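Local coordinates for protein HIAXHD3 (Humicola insolens, PDB 3ZXK) that probably removes arabinofuranose side chains from arabinoxylan as a family 43 glycoside hydrolase, in a form engineered toward endo-xylanase activity as well, at residues A[28-33]-A[122-127]; A[104-109]-A[134-139]; A[403-408]-A[502-507]; A[455-460]-A[481-486]. All coordinates share one frame; numbering follows the deposited sequence. Where two conformers were deposited one is given.

Contact 1 of 4, residues A[28-33]-A[122-127]; sequences VFYYSS and GEVPPS
Y30 reaches from its strand to the backbone of G122 through one short hydrogen bond. Y30 OH donates to G122 O over 2.6 Å. The acceptor sits at the ring edge, near its plane, and the donor meets the carbonyl almost head-on, at a C=O...donor angle of 162°. Water 1 donates to Y30 OH at 2.9 Å and accepts from V124 N at 2.9 Å. Y30 OH therefore gives its proton to G122 O and receives one from the water. Apolar contacts surround this bond. V28 CG1 lies opposite the backbone N (chi1 -178°), which leaves CG2, beside that N, to rest on G122 C at 3.7 Å. V28 CG1 lies over one face of the Y30 ring. V124 CG2 approaches Y30 OH obliquely to 3.5 Å. A side chain at G122 would press on V28 CB, and its backbone angles also call for glycine. E123 turns its CB away; OE1 forms a salt bridge with K46, and OE2 hydrogen-bonds Y48. Strand 28-32 runs between strands 21-25 and 41-47 in one propeller blade; segment 122-127 belongs to the loop joining strands 106-113 and 132-137 of another, where V124 also touches F97.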
loop_
_atom_site.group_PDB
_atom_site.type_symbol
_atom_site.label_atom_id
_atom_site.label_comp_id
_atom_site.label_asym_id
_atom_site.label_seq_id
_atom_site.Cartn_x
_atom_site.Cartn_y
_atom_site.Cartn_z
ATOM N N VAL A 28 -15.052 15.179 -1.133
ATOM C CA VAL A 28 -14.345 13.914 -0.988
ATOM C C VAL A 28 -12.836 14.096 -1.073
ATOM O O VAL A 28 -12.334 14.800 -1.961
ATOM C CB VAL A 28 -14.779 12.880 -2.070
ATOM C CG1 VAL A 28 -14.042 11.569 -1.825
ATOM C CG2 VAL A 28 -16.289 12.680 -2.051
ATOM N N PHE A 29 -12.126 13.455 -0.153
ATOM C CA PHE A 29 -10.657 13.419 -0.215
ATOM C C PHE A 29 -10.236 12.075 -0.782
ATOM O O PHE A 29 -10.801 11.024 -0.433
ATOM C CB PHE A 29 -10.042 13.534 1.174
ATOM C CG PHE A 29 -10.419 14.781 1.911
ATOM C CD1 PHE A 29 -9.667 15.960 1.734
ATOM C CD2 PHE A 29 -11.484 14.797 2.815
ATOM C CE1 PHE A 29 -9.985 17.127 2.423
ATOM C CE2 PHE A 29 -11.804 15.979 3.510
ATOM C CZ PHE A 29 -11.050 17.138 3.313
ATOM N N TYR A 30 -9.210 12.100 -1.614
ATOM C CA TYR A 30 -8.621 10.900 -2.220
ATOM C C TYR A 30 -7.153 10.792 -1.854
ATOM O O TYR A 30 -6.484 11.803 -1.711
ATOM C CB TYR A 30 -8.793 10.912 -3.743
ATOM C CG TYR A 30 -10.229 10.725 -4.163
ATOM C CD1 TYR A 30 -10.837 9.466 -4.101
ATOM C CD2 TYR A 30 -10.991 11.811 -4.580
ATOM C CE1 TYR A 30 -12.159 9.303 -4.464
ATOM C CE2 TYR A 30 -12.317 11.660 -4.950
ATOM C CZ TYR A 30 -12.874 10.410 -4.908
ATOM O OH TYR A 30 -14.182 10.227 -5.244
ATOM N N TYR A 31 -6.673 9.567 -1.705
ATOM C CA TYR A 31 -5.312 9.270 -1.196
ATOM C C TYR A 31 -4.807 8.156 -2.077
ATOM O O TYR A 31 -5.485 7.131 -2.236
ATOM C CB TYR A 31 -5.502 8.760 0.230
ATOM C CG TYR A 31 -4.323 8.313 1.068
ATOM C CD1 TYR A 31 -3.428 7.328 0.634
ATOM C CD2 TYR A 31 -4.178 8.815 2.358
ATOM C CE1 TYR A 31 -2.401 6.871 1.461
ATOM C CE2 TYR A 31 -3.149 8.372 3.171
ATOM C CZ TYR A 31 -2.280 7.409 2.736
ATOM O OH TYR A 31 -1.299 7.039 3.629
ATOM N N SER A 32 -3.642 8.365 -2.670
ATOM C CA SER A 32 -2.988 7.390 -3.534
ATOM C C SER A 32 -1.678 6.922 -2.903
ATOM O O SER A 32 -0.916 7.751 -2.418
ATOM C CB SER A 32 -2.748 8.032 -4.902
ATOM O OG SER A 32 -2.003 7.190 -5.766
ATOM N N SER A 33 -1.404 5.617 -2.928
ATOM C CA SER A 33 -0.212 5.042 -2.280
ATOM C C SER A 33 0.607 4.121 -3.192
ATOM O O SER A 33 0.168 3.783 -4.316
ATOM C CB SER A 33 -0.547 4.350 -0.943
ATOM O OG SER A 33 -1.321 3.183 -1.155
ATOM N N GLY A 122 -17.822 15.285 -5.790
ATOM C CA GLY A 122 -16.589 14.494 -5.774
ATOM C C GLY A 122 -16.767 12.991 -5.678
ATOM O O GLY A 122 -15.791 12.275 -5.687
ATOM N N GLU A 123 -18.015 12.525 -5.621
ATOM C CA GLU A 123 -18.320 11.096 -5.569
ATOM C C GLU A 123 -18.072 10.423 -6.916
ATOM O O GLU A 123 -18.473 10.955 -7.942
ATOM C CB GLU A 123 -19.812 10.896 -5.250
ATOM C CG GLU A 123 -20.228 11.507 -3.934
ATOM C CD GLU A 123 -19.884 10.615 -2.773
ATOM O OE1 GLU A 123 -19.337 9.518 -3.020
ATOM O OE2 GLU A 123 -20.157 11.012 -1.623
ATOM N N VAL A 124 -17.424 9.262 -6.908
ATOM C CA VAL A 124 -17.310 8.446 -8.103
ATOM C C VAL A 124 -18.118 7.165 -7.850
ATOM O O VAL A 124 -17.850 6.441 -6.862
ATOM C CB VAL A 124 -15.844 8.070 -8.381
ATOM C CG1 VAL A 124 -15.721 7.183 -9.616
ATOM C CG2 VAL A 124 -14.971 9.308 -8.504
ATOM N N PRO A 125 -19.118 6.866 -8.707
ATOM C CA PRO A 125 -19.829 5.606 -8.462
ATOM C C PRO A 125 -18.872 4.423 -8.582
ATOM O O PRO A 125 -17.961 4.477 -9.414
ATOM C CB PRO A 125 -20.873 5.555 -9.591
ATOM C CG PRO A 125 -20.934 6.950 -10.146
ATOM C CD PRO A 125 -19.557 7.523 -9.951
ATOM N N PRO A 126 -19.037 3.378 -7.754
ATOM C CA PRO A 126 -18.117 2.229 -7.752
ATOM C C PRO A 126 -17.929 1.613 -9.149
ATOM O O PRO A 126 -16.819 1.223 -9.521
ATOM C CB PRO A 126 -18.806 1.239 -6.801
ATOM C CG PRO A 126 -19.527 2.122 -5.837
ATOM C CD PRO A 126 -19.973 3.337 -6.611
ATOM N N SER A 127 -19.000 1.571 -9.935
ATOM C CA SER A 127 -18.932 0.993 -11.278
ATOM C C SER A 127 -18.192 1.878 -12.291
ATOM O O SER A 127 -17.763 1.401 -13.340
ATOM C CB SER A 127 -20.346 0.663 -11.787
ATOM O OG SER A 127 -21.134 1.845 -11.868
HETATM O O HOH W 1 -16.036 8.114 -4.600
#

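Contact 2 of 4, residues A[104-109]-A[134-139]; sequences EGRTYL and TATIDN
R106 and D138 form a salt bridge beside the antiparallel pairing of strands 106-109 and 134-137. R106 CB starts 4.0 Å from T136 CG2. R106 CD stands 4.2 Å from T136 CG2 and 4.1 Å from D138 OD1. The chain bends at chi3 (97°), and this brings the guanidinium edge to D138. NE comes to D138 OD1 at 2.9 Å, nearly along its C-O bond; NH2 meets the syn lone pair of the same OD1 at 2.8 Å. The two planes are 24° apart, so the grip is nearly flat. T136 CG2 lies over one guanidinium face, toward the rim, 4.0 Å from R106 CZ. T136 OG1 itself bonds to H133. On the other side of the sheet T107 OG1 donates to N139 O at 2.7 Å and is also bonded to Y141 N. A valine here would probably leave the N139 carbonyl and the Y141 amide without this partner, and the segment after strand 132-137 less well fixed. T107 and I137 form a hydrogen-bonded pair. T134 and A135 both face L109, a classic beta bulge. Strand 132-137 is one of two edge strands of its four-stranded blade; strand 106-113 separates it from strand 96-103, whose C102 touches T107 and is disulfide-bonded to C140.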
loop_
_atom_site.group_PDB
_atom_site.type_symbol
_atom_site.label_atom_id
_atom_site.label_comp_id
_atom_site.label_asym_id
_atom_site.label_seq_id
_atom_site.Cartn_x
_atom_site.Cartn_y
_atom_site.Cartn_z
ATOM N N GLU A 104 11.270 1.493 -13.268
ATOM C CA GLU A 104 12.483 1.072 -13.965
ATOM C C GLU A 104 12.767 1.941 -15.202
ATOM O O GLU A 104 12.893 1.450 -16.339
ATOM C CB GLU A 104 12.423 -0.412 -14.310
ATOM C CG GLU A 104 12.205 -1.288 -13.078
ATOM C CD GLU A 104 12.331 -2.758 -13.395
ATOM O OE1 GLU A 104 13.444 -3.195 -13.789
ATOM O OE2 GLU A 104 11.324 -3.466 -13.259
ATOM N N GLY A 105 12.835 3.242 -14.950
ATOM C CA GLY A 105 13.354 4.191 -15.934
ATOM C C GLY A 105 12.373 4.746 -16.958
ATOM O O GLY A 105 12.763 5.578 -17.752
ATOM N N ARG A 106 11.112 4.312 -16.951
ATOM C CA ARG A 106 10.076 4.918 -17.832
ATOM C C ARG A 106 8.878 5.319 -16.986
ATOM O O ARG A 106 8.612 4.692 -15.975
ATOM C CB ARG A 106 9.573 3.952 -18.902
ATOM C CG ARG A 106 10.646 3.382 -19.800
ATOM C CD ARG A 106 10.032 2.436 -20.818
ATOM N NE ARG A 106 9.789 3.095 -22.101
ATOM C CZ ARG A 106 9.325 2.466 -23.183
ATOM N NH1 ARG A 106 9.040 1.170 -23.123
ATOM N NH2 ARG A 106 9.137 3.125 -24.322
ATOM N N THR A 107 8.125 6.316 -17.436
ATOM C CA THR A 107 6.993 6.812 -16.688
ATOM C C THR A 107 5.701 6.377 -17.371
ATOM O O THR A 107 5.534 6.570 -18.579
ATOM C CB THR A 107 7.072 8.344 -16.568
ATOM O OG1 THR A 107 8.286 8.680 -15.900
ATOM C CG2 THR A 107 5.895 8.880 -15.736
ATOM N N TYR A 108 4.796 5.790 -16.590
ATOM C CA TYR A 108 3.562 5.194 -17.114
ATOM C C TYR A 108 2.387 6.032 -16.659
ATOM O O TYR A 108 2.363 6.456 -15.490
ATOM C CB TYR A 108 3.398 3.766 -16.571
ATOM C CG TYR A 108 4.469 2.846 -17.082
ATOM C CD1 TYR A 108 5.725 2.761 -16.454
ATOM C CD2 TYR A 108 4.238 2.058 -18.208
ATOM C CE1 TYR A 108 6.723 1.931 -16.947
ATOM C CE2 TYR A 108 5.224 1.198 -18.697
ATOM C CZ TYR A 108 6.459 1.147 -18.068
ATOM O OH TYR A 108 7.434 0.312 -18.570
ATOM N N LEU A 109 1.459 6.316 -17.581
ATOM C CA LEU A 109 0.229 7.015 -17.266
ATOM C C LEU A 109 -0.942 6.062 -17.366
ATOM O O LEU A 109 -1.140 5.431 -18.401
ATOM C CB LEU A 109 -0.008 8.168 -18.248
ATOM C CG LEU A 109 -1.388 8.795 -18.183
ATOM C CD1 LEU A 109 -1.668 9.385 -16.799
ATOM C CD2 LEU A 109 -1.491 9.852 -19.280
ATOM N N THR A 134 -2.573 4.647 -20.667
ATOM C CA THR A 134 -2.879 5.730 -21.589
ATOM C C THR A 134 -1.613 6.242 -22.301
ATOM O O THR A 134 -1.659 6.652 -23.468
ATOM C CB THR A 134 -3.645 6.859 -20.831
ATOM O OG1 THR A 134 -4.880 6.338 -20.307
ATOM C CG2 THR A 134 -3.914 8.080 -21.712
ATOM N N ALA A 135 -0.484 6.219 -21.614
ATOM C CA ALA A 135 0.763 6.651 -22.253
ATOM C C ALA A 135 1.965 6.133 -21.506
ATOM O O ALA A 135 1.850 5.666 -20.354
ATOM C CB ALA A 135 0.814 8.181 -22.385
ATOM N N THR A 136 3.111 6.173 -22.186
ATOM C CA THR A 136 4.384 5.912 -21.553
ATOM C C THR A 136 5.272 7.079 -22.010
ATOM O O THR A 136 5.294 7.429 -23.196
ATOM C CB THR A 136 4.995 4.543 -21.981
ATOM O OG1 THR A 136 4.089 3.476 -21.666
ATOM C CG2 THR A 136 6.341 4.288 -21.285
ATOM N N ILE A 137 5.969 7.694 -21.061
ATOM C CA ILE A 137 6.905 8.779 -21.324
ATOM C C ILE A 137 8.330 8.242 -21.087
ATOM O O ILE A 137 8.589 7.625 -20.057
ATOM C CB ILE A 137 6.580 9.980 -20.398
ATOM C CG1 ILE A 137 5.292 10.692 -20.861
ATOM C CG2 ILE A 137 7.733 10.969 -20.360
ATOM C CD1 ILE A 137 4.698 11.654 -19.838
ATOM N N ASP A 138 9.253 8.499 -22.020
ATOM C CA ASP A 138 10.623 7.961 -21.963
ATOM C C ASP A 138 11.563 8.900 -21.189
ATOM O O ASP A 138 12.654 9.268 -21.666
ATOM C CB ASP A 138 11.188 7.737 -23.385
ATOM C CG ASP A 138 10.568 6.532 -24.106
ATOM O OD1 ASP A 138 10.051 5.607 -23.438
ATOM O OD2 ASP A 138 10.627 6.505 -25.369
ATOM N N ASN A 139 11.108 9.341 -20.027
ATOM C CA ASN A 139 11.951 10.025 -19.059
ATOM C C ASN A 139 11.515 9.442 -17.732
ATOM O O ASN A 139 10.358 9.045 -17.596
ATOM C CB ASN A 139 11.701 11.530 -19.095
ATOM C CG ASN A 139 12.768 12.326 -18.349
ATOM O OD1 ASN A 139 13.779 11.781 -17.872
ATOM N ND2 ASN A 139 12.559 13.630 -18.261
#

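Contact 3 of 4, residues A[403-408]-A[502-507]; sequences FRDRAA and WRYFTG. With XYP (beta-D-xylopyranose), chain C.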
loop_
_atom_site.group_PDB
_atom_site.type_symbol
_atom_site.label_atom_id
_atom_site.label_comp_id
_atom_site.label_asym_id
_atom_site.label_seq_id
_atom_site.Cartn_x
_atom_site.Cartn_y
_atom_site.Cartn_z
ATOM N N PHE A 403 3.695 -12.570 5.525
ATOM C CA PHE A 403 4.493 -12.429 4.318
ATOM C C PHE A 403 5.317 -11.152 4.293
ATOM O O PHE A 403 4.800 -10.061 4.432
ATOM C CB PHE A 403 3.581 -12.494 3.064
ATOM C CG PHE A 403 4.353 -12.606 1.775
ATOM C CD1 PHE A 403 4.886 -13.837 1.355
ATOM C CD2 PHE A 403 4.564 -11.482 0.978
ATOM C CE1 PHE A 403 5.625 -13.920 0.166
ATOM C CE2 PHE A 403 5.307 -11.563 -0.203
ATOM C CZ PHE A 403 5.833 -12.783 -0.613
ATOM N N ARG A 404 6.613 -11.327 4.088
ATOM C CA ARG A 404 7.575 -10.253 3.883
ATOM C C ARG A 404 8.906 -10.946 3.556
ATOM O O ARG A 404 8.953 -12.163 3.309
ATOM C CB ARG A 404 7.682 -9.343 5.114
ATOM C CG ARG A 404 8.058 -7.917 4.782
ATOM C CD ARG A 404 8.482 -7.130 6.012
ATOM N NE ARG A 404 8.759 -5.725 5.722
ATOM C CZ ARG A 404 9.958 -5.133 5.798
ATOM N NH1 ARG A 404 11.065 -5.819 6.083
ATOM N NH2 ARG A 404 10.053 -3.822 5.591
ATOM N N ASP A 405 9.996 -10.184 3.587
ATOM C CA ASP A 405 11.329 -10.735 3.304
ATOM C C ASP A 405 11.862 -11.694 4.394
ATOM O O ASP A 405 12.773 -12.455 4.118
ATOM C CB ASP A 405 12.349 -9.618 3.064
ATOM C CG ASP A 405 12.456 -8.642 4.224
ATOM O OD1 ASP A 405 11.450 -8.397 4.923
ATOM O OD2 ASP A 405 13.561 -8.099 4.408
ATOM N N ARG A 406 11.326 -11.623 5.612
ATOM C CA ARG A 406 11.529 -12.672 6.639
ATOM C C ARG A 406 10.151 -13.168 7.002
ATOM O O ARG A 406 9.374 -12.450 7.620
ATOM C CB ARG A 406 12.217 -12.120 7.891
ATOM C CG ARG A 406 12.714 -13.219 8.833
ATOM C CD ARG A 406 12.765 -12.763 10.272
ATOM N NE ARG A 406 13.919 -11.885 10.466
ATOM C CZ ARG A 406 14.184 -11.235 11.588
ATOM N NH1 ARG A 406 13.390 -11.400 12.652
ATOM N NH2 ARG A 406 15.252 -10.450 11.650
ATOM N N ALA A 407 9.838 -14.397 6.611
ATOM C CA ALA A 407 8.455 -14.881 6.643
ATOM C C ALA A 407 8.279 -16.199 7.413
ATOM O O ALA A 407 9.222 -16.926 7.656
ATOM C CB ALA A 407 7.953 -15.026 5.216
ATOM N N ALA A 408 7.035 -16.539 7.738
ATOM C CA ALA A 408 6.695 -17.808 8.382
ATOM C C ALA A 408 5.267 -18.081 8.009
ATOM O O ALA A 408 4.513 -17.146 7.669
ATOM C CB ALA A 408 6.822 -17.722 9.913
ATOM N N TRP A 502 13.802 -1.697 7.114
ATOM C CA TRP A 502 13.028 -0.923 6.153
ATOM C C TRP A 502 13.314 -1.282 4.732
ATOM O O TRP A 502 12.599 -0.849 3.865
ATOM C CB TRP A 502 13.245 0.571 6.384
ATOM C CG TRP A 502 14.668 1.034 6.230
ATOM C CD1 TRP A 502 15.605 1.253 7.229
ATOM C CD2 TRP A 502 15.356 1.383 4.977
ATOM N NE1 TRP A 502 16.807 1.681 6.691
ATOM C CE2 TRP A 502 16.717 1.783 5.344
ATOM C CE3 TRP A 502 14.989 1.401 3.629
ATOM C CZ2 TRP A 502 17.646 2.201 4.390
ATOM C CZ3 TRP A 502 15.933 1.801 2.681
ATOM C CH2 TRP A 502 17.229 2.192 3.053
ATOM N N ARG A 503 14.345 -2.085 4.460
ATOM C CA ARG A 503 14.799 -2.265 3.074
ATOM C C ARG A 503 13.800 -2.858 2.071
ATOM O O ARG A 503 13.807 -2.475 0.898
ATOM C CB ARG A 503 16.146 -2.995 3.034
ATOM C CG ARG A 503 17.247 -2.212 3.745
ATOM C CD ARG A 503 18.650 -2.669 3.396
ATOM N NE ARG A 503 19.646 -1.860 4.101
ATOM C CZ ARG A 503 20.184 -0.730 3.642
ATOM N NH1 ARG A 503 19.836 -0.247 2.457
ATOM N NH2 ARG A 503 21.086 -0.078 4.374
ATOM N N TYR A 504 12.914 -3.739 2.537
ATOM C CA TYR A 504 11.840 -4.265 1.679
ATOM C C TYR A 504 10.717 -3.240 1.451
ATOM O O TYR A 504 9.870 -3.432 0.591
ATOM C CB TYR A 504 11.301 -5.545 2.320
ATOM C CG TYR A 504 10.307 -6.330 1.495
ATOM C CD1 TYR A 504 10.747 -7.155 0.457
ATOM C CD2 TYR A 504 8.935 -6.273 1.770
ATOM C CE1 TYR A 504 9.858 -7.898 -0.305
ATOM C CE2 TYR A 504 8.027 -7.021 1.025
ATOM C CZ TYR A 504 8.478 -7.827 -0.013
ATOM O OH TYR A 504 7.553 -8.547 -0.750
ATOM N N PHE A 505 10.712 -2.207 2.276
ATOM C CA PHE A 505 9.775 -1.073 2.237
ATOM C C PHE A 505 8.358 -1.414 2.672
ATOM O O PHE A 505 7.852 -0.813 3.618
ATOM C CB PHE A 505 9.800 -0.326 0.890
ATOM C CG PHE A 505 11.066 0.459 0.651
ATOM C CD1 PHE A 505 11.329 1.632 1.355
ATOM C CD2 PHE A 505 11.996 0.011 -0.276
ATOM C CE1 PHE A 505 12.502 2.351 1.120
ATOM C CE2 PHE A 505 13.180 0.711 -0.504
ATOM C CZ PHE A 505 13.431 1.884 0.193
ATOM N N THR A 506 7.715 -2.358 1.999
ATOM C CA THR A 506 6.358 -2.759 2.352
ATOM C C THR A 506 6.332 -3.382 3.755
ATOM O O THR A 506 7.288 -4.016 4.164
ATOM C CB THR A 506 5.887 -3.806 1.319
ATOM O OG1 THR A 506 5.951 -3.204 0.028
ATOM C CG2 THR A 506 4.432 -4.282 1.578
ATOM N N GLY A 507 5.252 -3.194 4.497
ATOM C CA GLY A 507 5.124 -3.834 5.798
ATOM C C GLY A 507 4.770 -5.305 5.710
ATOM O O GLY A 507 4.561 -5.854 4.617
HETATM O O1 XYP C . 19.050 6.253 8.002
HETATM C C1 XYP C . 18.263 6.605 6.857
HETATM C C2 XYP C . 19.140 6.916 5.638
HETATM C C3 XYP C . 18.243 7.333 4.472
HETATM C C4 XYP C . 17.255 6.206 4.176
HETATM C C5 XYP C . 16.503 5.780 5.447
HETATM O O2 XYP C . 20.078 7.959 5.920
HETATM O O3 XYP C . 19.015 7.630 3.297
HETATM O O4 XYP C . 16.353 6.628 3.140
HETATM O O5 XYP C . 17.396 5.509 6.541
HETATM O O HOH W 2 4.747 -7.812 2.586
HETATM O O HOH W 3 13.684 -5.483 4.787
#
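R404 and D405 pack against a type I beta turn from W502 to F505, closed by F505 N to W502 O at 2.8 Å. The R404 chain is extended from CG to NE, and this length takes the guanidinium past Y504 to the T506 carbonyl. NE donates to T506 O at 2.7 Å, in the carbonyl plane; a weak bond from NH2 reaches the same oxygen. Y504 CB lies over the centre of one guanidinium face, and R404 CG meets Y504 CD2 at 3.5 Å. NH1 pairs with D405 OD1 at 2.9 Å in a salt bridge of weak hydrogen-bond geometry. The D405 carboxylate is almost parallel to the Y504 ring, 9° apart. D405 N sits over the ring centre and is buried without a partner. Water 3 joins D405 OD2 to Y504 N. A leucine in place of R404 would probably leave T506 O without its donor and the buried D405 charge without its mate. W502 places one indole face against a bound xylose, with C5 3.8 Å above the ring plane. Segment 403-408 spans the bend between strands 396-403 and 406-415; the turn precedes strand 509-516, and Y504 OH bonds to Y38.

Contact 4 of 4, residues A[455-460]-A[481-486]; sequences QDIWLR and YSIDGG
One face of the W458 indole packs against the backbone of G485 and G486. G486 CA makes a CH-pi contact over the five-membered ring, 4.1 Å from its centroid. G485 CA comes within 3.4 Å of W458 NE1. A side chain at G486 would run into W458 CE3, and both glycines have positive phi. NE1 donates to D456 OD2 at 2.8 Å, near the indole plane but from above the carboxylate plane; this bond fixes the ring's rotation. With chi1 at -162°, D456 CG points opposite the backbone N, and OD2 reaches the indole. Water 4 ties D456 OD2 and D456 O to G485 N. G486 N donates to S482 OG at 3.0 Å. S482 itself pairs with W458 through two backbone bonds, S482 N to W458 O being 2.8 Å. Farther out, D456 OD1 is held by R386 and K527. Strands 457-464 and 476-482 form a hairpin within one sheet of the sandwich, flanked by strands 380-388 and 490-497. I457 and Y481 touch I421 of the other sheet.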
loop_
_atom_site.group_PDB
_atom_site.type_symbol
_atom_site.label_atom_id
_atom_site.label_comp_id
_atom_site.label_asym_id
_atom_site.label_seq_id
_atom_site.Cartn_x
_atom_site.Cartn_y
_atom_site.Cartn_z
ATOM N N GLN A 455 -11.948 -30.544 4.637
ATOM C CA GLN A 455 -13.031 -29.767 4.024
ATOM C C GLN A 455 -13.236 -28.432 4.743
ATOM O O GLN A 455 -13.788 -27.510 4.163
ATOM C CB GLN A 455 -14.322 -30.604 3.952
ATOM C CG GLN A 455 -15.480 -30.023 3.125
ATOM C CD GLN A 455 -16.248 -28.930 3.855
ATOM O OE1 GLN A 455 -16.434 -28.983 5.074
ATOM N NE2 GLN A 455 -16.689 -27.917 3.108
ATOM N N ASP A 456 -12.741 -28.302 5.980
ATOM C CA ASP A 456 -12.945 -27.071 6.733
ATOM C C ASP A 456 -11.833 -26.863 7.737
ATOM O O ASP A 456 -11.956 -27.216 8.908
ATOM C CB ASP A 456 -14.307 -27.070 7.433
ATOM C CG ASP A 456 -14.753 -25.677 7.845
ATOM O OD1 ASP A 456 -14.696 -24.763 6.998
ATOM O OD2 ASP A 456 -15.203 -25.514 9.002
ATOM N N ILE A 457 -10.732 -26.300 7.264
ATOM C CA ILE A 457 -9.596 -26.002 8.125
ATOM C C ILE A 457 -9.417 -24.502 8.273
ATOM O O ILE A 457 -9.483 -23.760 7.290
ATOM C CB ILE A 457 -8.296 -26.670 7.612
ATOM C CG1 ILE A 457 -7.123 -26.363 8.546
ATOM C CG2 ILE A 457 -7.959 -26.210 6.195
ATOM C CD1 ILE A 457 -6.014 -27.388 8.454
ATOM N N TRP A 458 -9.203 -24.058 9.505
ATOM C CA TRP A 458 -9.080 -22.650 9.799
ATOM C C TRP A 458 -7.685 -22.398 10.255
ATOM O O TRP A 458 -7.160 -23.105 11.136
ATOM C CB TRP A 458 -10.042 -22.242 10.897
ATOM C CG TRP A 458 -11.498 -22.500 10.578
ATOM C CD1 TRP A 458 -12.116 -23.719 10.251
ATOM C CD2 TRP A 458 -12.598 -21.523 10.649
ATOM N NE1 TRP A 458 -13.473 -23.538 10.072
ATOM C CE2 TRP A 458 -13.823 -22.247 10.295
ATOM C CE3 TRP A 458 -12.678 -20.158 10.927
ATOM C CZ2 TRP A 458 -15.065 -21.619 10.248
ATOM C CZ3 TRP A 458 -13.931 -19.538 10.870
ATOM C CH2 TRP A 458 -15.097 -20.255 10.535
ATOM N N LEU A 459 -7.070 -21.407 9.642
ATOM C CA LEU A 459 -5.686 -21.067 9.892
ATOM C C LEU A 459 -5.599 -19.627 10.381
ATOM O O LEU A 459 -6.049 -18.697 9.685
ATOM C CB LEU A 459 -4.850 -21.260 8.621
ATOM C CG LEU A 459 -4.782 -22.703 8.102
ATOM C CD1 LEU A 459 -4.015 -22.750 6.777
ATOM C CD2 LEU A 459 -4.173 -23.655 9.156
ATOM N N ARG A 460 -4.954 -19.448 11.522
ATOM C CA ARG A 460 -4.942 -18.174 12.218
ATOM C C ARG A 460 -3.550 -17.636 12.488
ATOM O O ARG A 460 -2.692 -18.353 12.990
ATOM C CB ARG A 460 -5.714 -18.337 13.542
ATOM C CG ARG A 460 -5.692 -17.145 14.507
ATOM C CD ARG A 460 -6.658 -17.334 15.670
ATOM N NE ARG A 460 -6.070 -16.744 16.869
ATOM C CZ ARG A 460 -6.389 -17.091 18.112
ATOM N NH1 ARG A 460 -7.351 -17.977 18.328
ATOM N NH2 ARG A 460 -5.772 -16.516 19.135
ATOM N N TYR A 481 -4.247 -23.309 14.490
ATOM C CA TYR A 481 -5.183 -23.944 13.579
ATOM C C TYR A 481 -6.414 -24.397 14.325
ATOM O O TYR A 481 -6.366 -24.587 15.539
ATOM C CB TYR A 481 -4.531 -25.137 12.855
ATOM C CG TYR A 481 -4.207 -26.299 13.789
ATOM C CD1 TYR A 481 -5.147 -27.317 14.051
ATOM C CD2 TYR A 481 -2.966 -26.384 14.418
ATOM C CE1 TYR A 481 -4.855 -28.355 14.926
ATOM C CE2 TYR A 481 -2.663 -27.448 15.259
ATOM C CZ TYR A 481 -3.616 -28.421 15.527
ATOM O OH TYR A 481 -3.314 -29.487 16.372
ATOM N N SER A 482 -7.504 -24.530 13.573
ATOM C CA SER A 482 -8.733 -25.166 14.034
ATOM C C SER A 482 -9.215 -26.185 13.024
ATOM O O SER A 482 -9.319 -25.907 11.829
ATOM C CB SER A 482 -9.850 -24.154 14.296
ATOM O OG SER A 482 -11.049 -24.829 14.650
ATOM N N ILE A 483 -9.536 -27.364 13.532
ATOM C CA ILE A 483 -10.195 -28.380 12.729
ATOM C C ILE A 483 -11.551 -28.736 13.347
ATOM O O ILE A 483 -12.082 -29.825 13.133
ATOM C CB ILE A 483 -9.299 -29.622 12.529
ATOM C CG1 ILE A 483 -8.782 -30.150 13.863
ATOM C CG2 ILE A 483 -8.120 -29.279 11.627
ATOM C CD1 ILE A 483 -8.498 -31.640 13.873
ATOM N N ASP A 484 -12.116 -27.799 14.103
ATOM C CA ASP A 484 -13.483 -27.969 14.599
ATOM C C ASP A 484 -14.349 -26.739 14.302
ATOM O O ASP A 484 -15.088 -26.258 15.158
ATOM C CB ASP A 484 -13.491 -28.370 16.077
ATOM C CG ASP A 484 -13.061 -27.251 17.001
ATOM O OD1 ASP A 484 -12.495 -26.232 16.548
ATOM O OD2 ASP A 484 -13.304 -27.390 18.208
ATOM N N GLY A 485 -14.250 -26.239 13.072
ATOM C CA GLY A 485 -15.092 -25.132 12.625
ATOM C C GLY A 485 -14.818 -23.799 13.294
ATOM O O GLY A 485 -15.704 -22.952 13.369
ATOM N N GLY A 486 -13.594 -23.612 13.787
ATOM C CA GLY A 486 -13.184 -22.354 14.410
ATOM C C GLY A 486 -13.602 -22.213 15.859
ATOM O O GLY A 486 -13.490 -21.138 16.442
HETATM O O HOH W 4 -13.817 -27.546 10.799
#

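Overall arrangement
Contacts 1 and 2 belong to the five-bladed propeller of the family 43 domain, and contacts 3 and 4 to the concanavalin A-like domain. The segments of contacts 1 and 2 alternate along the chain, and their centres are 24 Å apart. Contact 3 bears most directly on the bound glycan: W502 lies about 4 Å from xylose and from arabinofuranose. In contact 2, G105 is about 10 Å from a xylose. Nearest atoms of contacts 1 and 3 are about 10 Å apart, across the two domains. Contact 4 falls between the two segments of contact 3 in sequence. Their centres are 27 Å apart, and contact 4 lies 46 Å from contact 2 between centres.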